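Local coordinates for protein peptide methionine sulfoxide reductase MsrA (Treponema denticola ATCC 35405, PDB 5FA9) that probably repairs oxidised proteins as a fused MsrA-MsrB enzyme, reducing both S and R epimers of methionine sulfoxide to methionine at the expense of thioredoxin, at residues Q242-L247 and L282-N287. The protein carries 2 engineered substitutions. Numbering follows the deposited sequence.
Sequences QALQYL and LRYSIN. Engineered in segment 282-287: Ser-285 (natural residue Cys).
Tyr-246 and Tyr-284 meet through their phenol groups over one face of the antiparallel beta-sheet of the MsrB (SelR) domain, whose family belongs to the beta-tent clan. Their strands are not neighbours: 244-249 is an outermost strand, and 256-261 and 267-272 come between it and 283-286. The closest CA atoms, those of Leu-244 and Tyr-284, are nevertheless only 10.7 Å apart, less than three strand spacings of a flat sheet, so the sheet curls and brings these side chains together on its concave face. Tyr-284, which has the most surface buried here, points its CB toward the outer strand and touches both Leu-244 and Tyr-246. With chi1 at -72°, its CG stands anti to the carbonyl carbon, and the ring reaches out across the gap. The CD1 methyl of Leu-244 approaches that ring obliquely, at its CD2-CE2 bond, 3.6 Å from Tyr-284 CE2. Leu-244, buried like Tyr-284, also packs on Phe-220 of strand 218-221 and on Leu-268. Tyr-246 is the exposed member of the trio and rests on Val-271 and Thr-257 of the two intervening strands. Its side chain crosses that of Tyr-284 at about a right angle, and its CE2 comes 3.7 Å from Tyr-284 CE2, so carbon contact accompanies the polar one. Neither ring lies face to face with the other; the hydroxyl of Tyr-246 approaches the edge of the Tyr-284 ring, in its plane. The two phenols are joined by a short hydrogen bond, 2.6 Å from Tyr-246 OH to Tyr-284 OH, in which either oxygen could be the donor.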
loop_
_atom_site.group_PDB
_atom_site.type_symbol
_atom_site.label_atom_id
_atom_site.label_comp_id
_atom_site.label_asym_id
_atom_site.label_seq_id
_atom_site.Cartn_x
_atom_site.Cartn_y
_atom_site.Cartn_z
ATOM N N GLN B 242 1.405 -16.867 12.533
ATOM C CA GLN B 242 1.707 -18.258 12.850
ATOM C C GLN B 242 0.721 -18.846 13.853
ATOM O O GLN B 242 0.928 -19.945 14.368
ATOM C CB GLN B 242 3.130 -18.369 13.398
ATOM C CG GLN B 242 4.170 -17.640 12.566
ATOM C CD GLN B 242 5.580 -17.869 13.069
ATOM O OE1 GLN B 242 5.784 -18.292 14.206
ATOM N NE2 GLN B 242 6.563 -17.585 12.222
ATOM N N ALA B 243 -0.350 -18.111 14.130
ATOM C CA ALA B 243 -1.300 -18.506 15.162
ATOM C C ALA B 243 -2.449 -19.352 14.621
ATOM O O ALA B 243 -2.872 -20.314 15.262
ATOM C CB ALA B 243 -1.849 -17.273 15.865
ATOM N N LEU B 244 -2.952 -18.995 13.444
ATOM C CA LEU B 244 -4.171 -19.612 12.931
ATOM C C LEU B 244 -3.982 -20.398 11.637
ATOM O O LEU B 244 -3.038 -20.167 10.880
ATOM C CB LEU B 244 -5.244 -18.544 12.707
ATOM C CG LEU B 244 -5.527 -17.594 13.871
ATOM C CD1 LEU B 244 -6.667 -16.655 13.520
ATOM C CD2 LEU B 244 -5.841 -18.375 15.133
ATOM N N GLN B 245 -4.897 -21.332 11.405
ATOM C CA GLN B 245 -5.025 -22.016 10.125
ATOM C C GLN B 245 -6.476 -21.922 9.670
ATOM O O GLN B 245 -7.390 -21.898 10.494
ATOM C CB GLN B 245 -4.585 -23.479 10.224
ATOM C CG GLN B 245 -3.117 -23.713 9.908
ATOM C CD GLN B 245 -2.701 -25.158 10.107
ATOM O OE1 GLN B 245 -3.504 -25.997 10.516
ATOM N NE2 GLN B 245 -1.441 -25.457 9.813
ATOM N N TYR B 246 -6.689 -21.864 8.360
ATOM C CA TYR B 246 -8.030 -21.654 7.829
ATOM C C TYR B 246 -8.525 -22.879 7.072
ATOM O O TYR B 246 -7.775 -23.504 6.321
ATOM C CB TYR B 246 -8.056 -20.424 6.920
ATOM C CG TYR B 246 -7.513 -19.172 7.574
ATOM C CD1 TYR B 246 -6.163 -18.856 7.498
ATOM C CD2 TYR B 246 -8.349 -18.310 8.270
ATOM C CE1 TYR B 246 -5.660 -17.716 8.094
ATOM C CE2 TYR B 246 -7.854 -17.165 8.871
ATOM C CZ TYR B 246 -6.509 -16.874 8.780
ATOM O OH TYR B 246 -6.011 -15.737 9.374
ATOM N N LEU B 247 -9.794 -23.218 7.276
ATOM C CA LEU B 247 -10.385 -24.380 6.625
ATOM C C LEU B 247 -11.736 -24.051 6.009
ATOM O O LEU B 247 -12.574 -23.394 6.627
ATOM C CB LEU B 247 -10.541 -25.533 7.620
ATOM C CG LEU B 247 -9.258 -26.154 8.175
ATOM C CD1 LEU B 247 -9.585 -27.208 9.221
ATOM C CD2 LEU B 247 -8.421 -26.747 7.053
ATOM N N LEU B 282 -11.883 -7.697 8.182
ATOM C CA LEU B 282 -12.005 -9.070 8.659
ATOM C C LEU B 282 -12.643 -9.133 10.042
ATOM O O LEU B 282 -12.298 -8.356 10.932
ATOM C CB LEU B 282 -10.635 -9.750 8.693
ATOM C CG LEU B 282 -9.895 -9.886 7.362
ATOM C CD1 LEU B 282 -8.434 -10.241 7.597
ATOM C CD2 LEU B 282 -10.569 -10.926 6.482
ATOM N N ARG B 283 -13.574 -10.067 10.215
ATOM C CA ARG B 283 -14.168 -10.317 11.523
ATOM C C ARG B 283 -13.894 -11.744 11.979
ATOM O O ARG B 283 -14.488 -12.696 11.469
ATOM C CB ARG B 283 -15.676 -10.056 11.497
ATOM C CG ARG B 283 -16.385 -10.430 12.795
ATOM C CD ARG B 283 -17.835 -9.968 12.799
ATOM N NE ARG B 283 -18.631 -10.627 11.768
ATOM C CZ ARG B 283 -19.491 -11.611 12.006
ATOM N NH1 ARG B 283 -19.670 -12.056 13.243
ATOM N NH2 ARG B 283 -20.176 -12.151 11.007
ATOM N N TYR B 284 -12.984 -11.888 12.936
ATOM C CA TYR B 284 -12.697 -13.190 13.517
ATOM C C TYR B 284 -13.647 -13.469 14.675
ATOM O O TYR B 284 -13.470 -12.942 15.773
ATOM C CB TYR B 284 -11.244 -13.266 13.990
ATOM C CG TYR B 284 -10.233 -13.352 12.869
ATOM C CD1 TYR B 284 -9.809 -12.211 12.198
ATOM C CD2 TYR B 284 -9.700 -14.575 12.482
ATOM C CE1 TYR B 284 -8.883 -12.287 11.173
ATOM C CE2 TYR B 284 -8.776 -14.659 11.459
ATOM C CZ TYR B 284 -8.371 -13.514 10.808
ATOM O OH TYR B 284 -7.450 -13.596 9.790
ATOM N N SER B 285 -14.655 -14.297 14.424
ATOM C CA SER B 285 -15.615 -14.661 15.457
ATOM C C SER B 285 -15.119 -15.893 16.204
ATOM O O SER B 285 -15.093 -16.994 15.656
ATOM C CB SER B 285 -16.995 -14.917 14.850
ATOM O OG SER B 285 -17.997 -14.942 15.851
ATOM N N ILE B 286 -14.721 -15.697 17.456
ATOM C CA ILE B 286 -14.079 -16.753 18.230
ATOM C C ILE B 286 -14.834 -17.039 19.523
ATOM O O ILE B 286 -15.217 -16.118 20.244
ATOM C CB ILE B 286 -12.618 -16.385 18.571
ATOM C CG1 ILE B 286 -11.861 -15.968 17.309
ATOM C CG2 ILE B 286 -11.917 -17.543 19.266
ATOM C CD1 ILE B 286 -11.752 -17.064 16.271
ATOM N N ASN B 287 -15.051 -18.318 19.808
ATOM C CA ASN B 287 -15.667 -18.726 21.063
ATOM C C ASN B 287 -14.773 -18.379 22.249
ATOM O O ASN B 287 -13.585 -18.706 22.255
ATOM C CB ASN B 287 -15.966 -20.227 21.057
ATOM C CG ASN B 287 -16.921 -20.628 19.948
ATOM O OD1 ASN B 287 -18.136 -20.467 20.069
ATOM N ND2 ASN B 287 -16.374 -21.160 18.861
#